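Local coordinates for PKS_KS domain-containing protein (Photorhabdus luminescens subsp. laumondii, PDB 6SMO), which probably catalyses 3-oxoacyl-[acyl-carrier-protein] synthesis as a thiolase-fold ketosynthase, and holds a bound twelve-carbon polyketone aldehyde chain, at residues S56-Y61 / S72-Q77; A220-L225 / F258-G263; L236-L241 / E254-V259. All coordinates share one frame; numbering follows the deposited sequence.

All three contacts gather on one side of the ketosynthase, and each brings loops together. Contact 2 is the buried one, nearest the centre of the chain, and is made of apolar packing without a hydrogen bond between its segments. Contacts 1 and 3 lie farther out and are partly buried: contact 1 is joined by a pair of backbone hydrogen bonds plus an isoleucine methyl over a tyrosine face, contact 3 by a carboxylate held by hydroxyl, amide and guanidinium donors, with a leucine-phenylalanine contact at its inner end. Contacts 2 and 3 share Phe258 and Val259. Contact 1 is joined to contact 2 through the backbone of Gly76, and to contact 3 where Val58 and Ala74 meet Val259.

Contact 1: S56-Y61 / S72-Q77; sequences SGVSKY and SGAIGQ
Ser59 and Ile75 form a single antiparallel hydrogen-bonded pair. Ser59 N donates to Ile75 O at 2.7 Å and Ile75 N returns a bond to Ser59 O at 2.9 Å, both nearly straight. CA-H...O contacts flank the pair, among them Val58 CA to Ile75 O and Ala74 CA to Ser59 O. The apolar part centres on Tyr61. Tyr61 CG stands between its backbone N and carbonyl carbon (chi1 83°), which brings the ring alongside residues 72-75, where Ile75 CG2 sits over one face in a CH-pi contact, 3.9 Å from the ring centroid. The two side chains cross at about a right angle, and Ile75 CD1 lies 3.6 Å from Tyr61 CB. At the ring edge, in its plane, lie Ala74 N and Ser72 OG, the former 3.4 Å from Tyr61 CE1. Beyond the paired backbones, Val58 CG1 meets Ala74 CB at 3.9 Å. Within its own segment Ser56 OG accepts from Val58 N, an ST turn. The contact joins the loops before and after helix 63-68, whose Trp63 meets the Tyr61 ring edge-to-face, while Gly76 pairs with Ile260 and Glu262 on the approach to strand 263-271.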
loop_
_atom_site.group_PDB
_atom_site.type_symbol
_atom_site.label_atom_id
_atom_site.label_comp_id
_atom_site.label_asym_id
_atom_site.label_seq_id
_atom_site.Cartn_x
_atom_site.Cartn_y
_atom_site.Cartn_z
ATOM N N SER B 56 11.665 9.662 25.320
ATOM C CA SER B 56 11.791 9.849 23.852
ATOM C C SER B 56 12.816 8.855 23.297
ATOM O O SER B 56 13.876 8.683 23.933
ATOM C CB SER B 56 12.166 11.270 23.514
ATOM O OG SER B 56 12.226 11.457 22.107
ATOM N N GLY B 57 12.492 8.219 22.166
ATOM C CA GLY B 57 13.407 7.357 21.392
ATOM C C GLY B 57 13.975 8.089 20.186
ATOM O O GLY B 57 14.661 7.439 19.374
ATOM N N VAL B 58 13.705 9.395 20.073
ATOM C CA VAL B 58 14.166 10.263 18.948
ATOM C C VAL B 58 15.645 10.592 19.177
ATOM O O VAL B 58 15.997 10.963 20.313
ATOM C CB VAL B 58 13.321 11.546 18.821
ATOM C CG1 VAL B 58 13.767 12.397 17.641
ATOM C CG2 VAL B 58 11.833 11.243 18.719
ATOM N N SER B 59 16.462 10.459 18.129
ATOM C CA SER B 59 17.922 10.744 18.124
ATOM C C SER B 59 18.213 11.902 17.164
ATOM O O SER B 59 17.561 11.969 16.100
ATOM C CB SER B 59 18.710 9.516 17.744
ATOM O OG SER B 59 18.280 8.381 18.483
ATOM N N LYS B 60 19.153 12.778 17.530
ATOM C CA LYS B 60 19.714 13.821 16.630
ATOM C C LYS B 60 20.649 13.136 15.626
ATOM O O LYS B 60 21.392 12.225 16.044
ATOM C CB LYS B 60 20.459 14.889 17.439
ATOM C CG LYS B 60 20.973 16.070 16.628
ATOM C CD LYS B 60 21.751 17.079 17.443
ATOM C CE LYS B 60 22.267 18.232 16.607
ATOM N NZ LYS B 60 23.161 19.118 17.388
ATOM N N TYR B 61 20.606 13.553 14.357
ATOM C CA TYR B 61 21.460 13.014 13.263
ATOM C C TYR B 61 22.088 14.179 12.489
ATOM O O TYR B 61 21.461 15.253 12.390
ATOM C CB TYR B 61 20.661 12.047 12.382
ATOM C CG TYR B 61 19.804 12.672 11.309
ATOM C CD1 TYR B 61 18.683 13.425 11.624
ATOM C CD2 TYR B 61 20.091 12.476 9.968
ATOM C CE1 TYR B 61 17.887 13.987 10.638
ATOM C CE2 TYR B 61 19.304 13.027 8.969
ATOM C CZ TYR B 61 18.197 13.786 9.305
ATOM O OH TYR B 61 17.417 14.335 8.328
ATOM N N SER B 72 15.796 19.124 8.467
ATOM C CA SER B 72 15.511 18.147 9.554
ATOM C C SER B 72 16.817 17.744 10.253
ATOM O O SER B 72 17.835 17.579 9.550
ATOM C CB SER B 72 14.787 16.938 9.016
ATOM O OG SER B 72 14.502 16.011 10.053
ATOM N N GLY B 73 16.775 17.596 11.582
ATOM C CA GLY B 73 17.911 17.150 12.414
ATOM C C GLY B 73 17.473 16.208 13.526
ATOM O O GLY B 73 18.134 16.206 14.582
ATOM N N ALA B 74 16.403 15.437 13.299
ATOM C CA ALA B 74 15.835 14.453 14.249
ATOM C C ALA B 74 15.323 13.226 13.483
ATOM O O ALA B 74 14.682 13.416 12.429
ATOM C CB ALA B 74 14.728 15.096 15.049
ATOM N N ILE B 75 15.601 12.023 13.998
ATOM C CA ILE B 75 15.111 10.722 13.445
ATOM C C ILE B 75 14.811 9.761 14.601
ATOM O O ILE B 75 15.417 9.918 15.680
ATOM C CB ILE B 75 16.127 10.106 12.458
ATOM C CG1 ILE B 75 17.550 10.107 13.024
ATOM C CG2 ILE B 75 16.058 10.799 11.105
ATOM C CD1 ILE B 75 18.489 9.146 12.331
ATOM N N GLY B 76 13.903 8.807 14.369
ATOM C CA GLY B 76 13.629 7.672 15.271
ATOM C C GLY B 76 14.427 6.448 14.859
ATOM O O GLY B 76 13.876 5.601 14.129
ATOM N N GLN B 77 15.689 6.374 15.295
ATOM C CA GLN B 77 16.641 5.275 14.976
ATOM C C GLN B 77 16.629 4.258 16.124
ATOM O O GLN B 77 16.515 4.690 17.289
ATOM C CB GLN B 77 18.039 5.852 14.744
ATOM C CG GLN B 77 18.941 4.954 13.912
ATOM C CD GLN B 77 20.221 5.648 13.516
ATOM O OE1 GLN B 77 20.849 6.338 14.316
ATOM N NE2 GLN B 77 20.619 5.468 12.267
#

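Contact 2: A220-L225 / F258-G263; sequences APLCPL and FVIAEG
Leu222 fills the angle between Ile260 and Glu262, touching each with a different methyl. Leu222 CD2 lies 3.7 Å from Ile260 CG2, and Leu222 CD1 lies 3.7 Å from Glu262 CG. The leucine and isoleucine side chains run past each other in opposite directions, whereas leucine and glutamate cross at about a right angle. The Pro221 ring adds a second wedge: Pro221 CG approaches Ile260 CG1 at 4.0 Å and Pro221 CD reaches Glu262 CB at 3.8 Å. With CG1 anti to the backbone N (chi1 -164°), Ile260 sets this atom against both Pro221 CG and Leu222 CD2. Leu222 itself is the centre of an inverse gamma turn, closed by a weak bond from Cys223 N to Pro221 O, which bends the chain just before helix 224-233. Farther out, Ile260 also packs on Ser226, Ile227 and Phe230 of that helix. The extended Glu262 chain carries its carboxylate past Leu222 to a salt bridge with Lys95. Leu225, in the first turn of the helix, touches the bound polyketone and packs on Val114 of the neighbouring chain. The contact therefore divides its chemistry: the two segments meet mainly through hydrocarbon, including the methylenes of Glu262, with the Pro221 ring also against the Ala261 carbonyl, while the buried acid is answered by a lysine outside them.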
loop_
_atom_site.group_PDB
_atom_site.type_symbol
_atom_site.label_atom_id
_atom_site.label_comp_id
_atom_site.label_asym_id
_atom_site.label_seq_id
_atom_site.Cartn_x
_atom_site.Cartn_y
_atom_site.Cartn_z
ATOM N N ALA B 220 11.772 0.617 6.977
ATOM C CA ALA B 220 13.174 1.077 7.133
ATOM C C ALA B 220 13.416 2.277 6.218
ATOM O O ALA B 220 14.184 2.154 5.271
ATOM C CB ALA B 220 14.127 -0.041 6.839
ATOM N N PRO B 221 12.848 3.460 6.507
ATOM C CA PRO B 221 12.925 4.615 5.624
ATOM C C PRO B 221 13.968 5.678 5.963
ATOM O O PRO B 221 13.802 6.773 5.563
ATOM C CB PRO B 221 11.540 5.200 5.879
ATOM C CG PRO B 221 11.354 5.036 7.348
ATOM C CD PRO B 221 12.066 3.751 7.689
ATOM N N LEU B 222 14.942 5.331 6.794
ATOM C CA LEU B 222 15.989 6.297 7.165
ATOM C C LEU B 222 17.128 6.216 6.165
ATOM O O LEU B 222 18.224 5.889 6.548
ATOM C CB LEU B 222 16.438 5.987 8.585
ATOM C CG LEU B 222 15.320 6.067 9.612
ATOM C CD1 LEU B 222 15.883 6.078 11.013
ATOM C CD2 LEU B 222 14.463 7.285 9.368
ATOM N N CYS B 223 16.816 6.525 4.919
ATOM C CA CYS B 223 17.758 6.604 3.791
ATOM C C CYS B 223 17.561 7.970 3.148
ATOM O O CYS B 223 16.515 8.565 3.318
ATOM C CB CYS B 223 17.548 5.488 2.782
ATOM S SG CYS B 223 15.856 5.293 2.182
ATOM N N PRO B 224 18.544 8.501 2.417
ATOM C CA PRO B 224 18.430 9.848 1.850
ATOM C C PRO B 224 17.217 10.069 0.930
ATOM O O PRO B 224 16.621 11.130 1.007
ATOM C CB PRO B 224 19.725 10.009 1.038
ATOM C CG PRO B 224 20.698 9.050 1.686
ATOM C CD PRO B 224 19.847 7.882 2.131
ATOM N N LEU B 225 16.898 9.083 0.083
ATOM C CA LEU B 225 15.769 9.134 -0.889
ATOM C C LEU B 225 14.454 9.334 -0.123
ATOM O O LEU B 225 13.739 10.307 -0.435
ATOM C CB LEU B 225 15.786 7.853 -1.741
ATOM C CG LEU B 225 14.446 7.287 -2.218
ATOM C CD1 LEU B 225 13.639 8.305 -3.012
ATOM C CD2 LEU B 225 14.676 6.041 -3.059
ATOM N N PHE B 258 6.276 15.849 10.917
ATOM C CA PHE B 258 6.543 14.554 11.599
ATOM C C PHE B 258 8.048 14.253 11.567
ATOM O O PHE B 258 8.701 14.529 10.543
ATOM C CB PHE B 258 5.710 13.423 10.984
ATOM C CG PHE B 258 6.100 12.974 9.596
ATOM C CD1 PHE B 258 7.133 12.069 9.403
ATOM C CD2 PHE B 258 5.405 13.424 8.483
ATOM C CE1 PHE B 258 7.480 11.647 8.128
ATOM C CE2 PHE B 258 5.752 12.999 7.209
ATOM C CZ PHE B 258 6.788 12.111 7.034
ATOM N N VAL B 259 8.573 13.715 12.672
ATOM C CA VAL B 259 9.957 13.163 12.777
ATOM C C VAL B 259 9.925 11.731 12.232
ATOM O O VAL B 259 9.275 10.880 12.870
ATOM C CB VAL B 259 10.478 13.203 14.227
ATOM C CG1 VAL B 259 11.800 12.464 14.383
ATOM C CG2 VAL B 259 10.605 14.629 14.739
ATOM N N ILE B 260 10.590 11.483 11.098
ATOM C CA ILE B 260 10.640 10.145 10.432
ATOM C C ILE B 260 11.392 9.169 11.344
ATOM O O ILE B 260 12.319 9.611 12.052
ATOM C CB ILE B 260 11.270 10.232 9.027
ATOM C CG1 ILE B 260 10.979 8.974 8.204
ATOM C CG2 ILE B 260 12.763 10.523 9.104
ATOM C CD1 ILE B 260 11.157 9.161 6.715
ATOM N N ALA B 261 10.997 7.893 11.320
ATOM C CA ALA B 261 11.528 6.814 12.186
ATOM C C ALA B 261 11.541 5.490 11.416
ATOM O O ALA B 261 10.963 5.441 10.316
ATOM C CB ALA B 261 10.690 6.710 13.436
ATOM N N GLU B 262 12.185 4.468 11.986
ATOM C CA GLU B 262 12.206 3.074 11.466
ATOM C C GLU B 262 11.710 2.132 12.567
ATOM O O GLU B 262 11.591 2.584 13.725
ATOM C CB GLU B 262 13.609 2.686 10.990
ATOM C CG GLU B 262 14.674 2.738 12.076
ATOM C CD GLU B 262 16.065 2.308 11.637
ATOM O OE1 GLU B 262 16.982 2.341 12.482
ATOM O OE2 GLU B 262 16.233 1.943 10.454
ATOM N N GLY B 263 11.428 0.876 12.213
ATOM C CA GLY B 263 11.018 -0.176 13.163
ATOM C C GLY B 263 10.045 -1.162 12.546
ATOM O O GLY B 263 9.826 -1.100 11.320
#

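Contact 3: L236-L241 / E254-V259; sequences LSSREL and ERDGFV
Asp256 and Arg239 both hold CG between the backbone N and the carbonyl carbon (chi1 65° and 71°), which turns the carboxylate toward residues 237-239 and sends the arginine, extended as far as NE, back across it. Asp256 OD1 is held by two donors from opposite faces of its plane: Ser237 OG at 2.7 Å, on the syn side, and Arg239 NH1 at 2.8 Å, a salt bridge. The carboxylate oxygen lies in the guanidinium plane, but the two planes are tilted by 70°. Asp256 OD2 accepts from Ser238 N at 3.0 Å, met from above the carboxylate plane, and weakly from Arg239 N. Glu254 CB and Leu241 CD1 lie over opposite faces of the guanidinium. Gly257 passes close against the backbone of Leu236 and Ser237, Gly257 CA lying 3.9 Å from Ser237 CA. Beyond it the contact turns apolar, with Leu236 CD1 over one face of the Phe258 ring, 3.9 Å from its centroid. That ring also meets Phe230 and His369 of the ligand pocket edge-to-face. Three sound donors and one weak one, among them a cation, would be expected to stabilise Asp256 as the anion, and through it residues 237-239 are joined to the chain leading to Phe258.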
loop_
_atom_site.group_PDB
_atom_site.type_symbol
_atom_site.label_atom_id
_atom_site.label_comp_id
_atom_site.label_asym_id
_atom_site.label_seq_id
_atom_site.Cartn_x
_atom_site.Cartn_y
_atom_site.Cartn_z
ATOM N N LEU B 236 8.175 16.985 6.873
ATOM C CA LEU B 236 9.100 16.789 8.025
ATOM C C LEU B 236 9.198 18.085 8.838
ATOM O O LEU B 236 9.035 19.173 8.249
ATOM C CB LEU B 236 10.480 16.357 7.515
ATOM C CG LEU B 236 10.900 14.927 7.855
ATOM C CD1 LEU B 236 9.900 13.914 7.321
ATOM C CD2 LEU B 236 12.290 14.631 7.312
ATOM N N SER B 237 9.460 17.959 10.144
ATOM C CA SER B 237 9.720 19.081 11.085
ATOM C C SER B 237 11.029 19.776 10.691
ATOM O O SER B 237 12.051 19.071 10.570
ATOM C CB SER B 237 9.768 18.592 12.511
ATOM O OG SER B 237 9.853 19.680 13.419
ATOM N N SER B 238 10.989 21.098 10.491
ATOM C CA SER B 238 12.111 21.912 9.950
ATOM C C SER B 238 12.393 23.152 10.815
ATOM O O SER B 238 13.267 23.945 10.412
ATOM C CB SER B 238 11.826 22.305 8.523
ATOM O OG SER B 238 10.646 23.087 8.441
ATOM N N ARG B 239 11.709 23.318 11.954
ATOM C CA ARG B 239 11.875 24.503 12.841
ATOM C C ARG B 239 13.142 24.321 13.685
ATOM O O ARG B 239 13.425 23.176 14.093
ATOM C CB ARG B 239 10.624 24.741 13.699
ATOM C CG ARG B 239 10.387 23.726 14.811
ATOM C CD ARG B 239 9.194 24.121 15.666
ATOM N NE ARG B 239 9.136 23.411 16.937
ATOM C CZ ARG B 239 8.598 22.207 17.128
ATOM N NH1 ARG B 239 8.065 21.535 16.120
ATOM N NH2 ARG B 239 8.605 21.670 18.337
ATOM N N GLU B 240 13.880 25.414 13.916
ATOM C CA GLU B 240 15.124 25.440 14.733
ATOM C C GLU B 240 14.756 25.183 16.199
ATOM O O GLU B 240 13.813 25.833 16.692
ATOM C CB GLU B 240 15.854 26.776 14.570
ATOM C CG GLU B 240 16.551 26.930 13.227
ATOM C CD GLU B 240 17.771 26.045 13.025
ATOM O OE1 GLU B 240 18.548 25.876 13.987
ATOM O OE2 GLU B 240 17.940 25.523 11.905
ATOM N N LEU B 241 15.475 24.267 16.857
ATOM C CA LEU B 241 15.189 23.797 18.240
ATOM C C LEU B 241 16.501 23.562 18.998
ATOM O O LEU B 241 17.491 23.150 18.359
ATOM C CB LEU B 241 14.371 22.505 18.163
ATOM C CG LEU B 241 12.878 22.682 17.897
ATOM C CD1 LEU B 241 12.272 21.399 17.348
ATOM C CD2 LEU B 241 12.150 23.121 19.159
ATOM N N GLU B 254 3.118 24.354 18.478
ATOM C CA GLU B 254 4.474 24.538 17.888
ATOM C C GLU B 254 4.710 23.579 16.711
ATOM O O GLU B 254 5.644 23.847 15.932
ATOM C CB GLU B 254 5.562 24.315 18.943
ATOM C CG GLU B 254 5.692 25.447 19.947
ATOM C CD GLU B 254 4.775 25.363 21.155
ATOM O OE1 GLU B 254 3.813 24.568 21.120
ATOM O OE2 GLU B 254 5.030 26.091 22.134
ATOM N N ARG B 255 3.917 22.507 16.588
ATOM C CA ARG B 255 4.147 21.395 15.620
ATOM C C ARG B 255 4.219 21.947 14.188
ATOM O O ARG B 255 3.438 22.868 13.871
ATOM C CB ARG B 255 3.057 20.327 15.756
ATOM C CG ARG B 255 1.690 20.726 15.216
ATOM C CD ARG B 255 0.645 19.675 15.539
ATOM N NE ARG B 255 -0.641 19.938 14.903
ATOM C CZ ARG B 255 -1.592 20.742 15.380
ATOM N NH1 ARG B 255 -1.421 21.393 16.519
ATOM N NH2 ARG B 255 -2.720 20.893 14.706
ATOM N N ASP B 256 5.125 21.402 13.365
ATOM C CA ASP B 256 5.387 21.863 11.973
ATOM C C ASP B 256 5.759 20.694 11.045
ATOM O O ASP B 256 6.237 20.981 9.928
ATOM C CB ASP B 256 6.505 22.910 11.956
ATOM C CG ASP B 256 7.857 22.369 12.390
ATOM O OD1 ASP B 256 7.892 21.580 13.356
ATOM O OD2 ASP B 256 8.865 22.731 11.753
ATOM N N GLY B 257 5.548 19.440 11.461
ATOM C CA GLY B 257 5.895 18.246 10.662
ATOM C C GLY B 257 6.221 17.040 11.527
ATOM O O GLY B 257 6.429 17.223 12.742
ATOM N N PHE B 258 6.276 15.849 10.917
ATOM C CA PHE B 258 6.543 14.554 11.599
ATOM C C PHE B 258 8.048 14.253 11.567
ATOM O O PHE B 258 8.701 14.529 10.543
ATOM C CB PHE B 258 5.710 13.423 10.984
ATOM C CG PHE B 258 6.100 12.974 9.596
ATOM C CD1 PHE B 258 7.133 12.069 9.403
ATOM C CD2 PHE B 258 5.405 13.424 8.483
ATOM C CE1 PHE B 258 7.480 11.647 8.128
ATOM C CE2 PHE B 258 5.752 12.999 7.209
ATOM C CZ PHE B 258 6.788 12.111 7.034
ATOM N N VAL B 259 8.573 13.715 12.672
ATOM C CA VAL B 259 9.957 13.163 12.777
ATOM C C VAL B 259 9.925 11.731 12.232
ATOM O O VAL B 259 9.275 10.880 12.870
ATOM C CB VAL B 259 10.478 13.203 14.227
ATOM C CG1 VAL B 259 11.800 12.464 14.383
ATOM C CG2 VAL B 259 10.605 14.629 14.739
#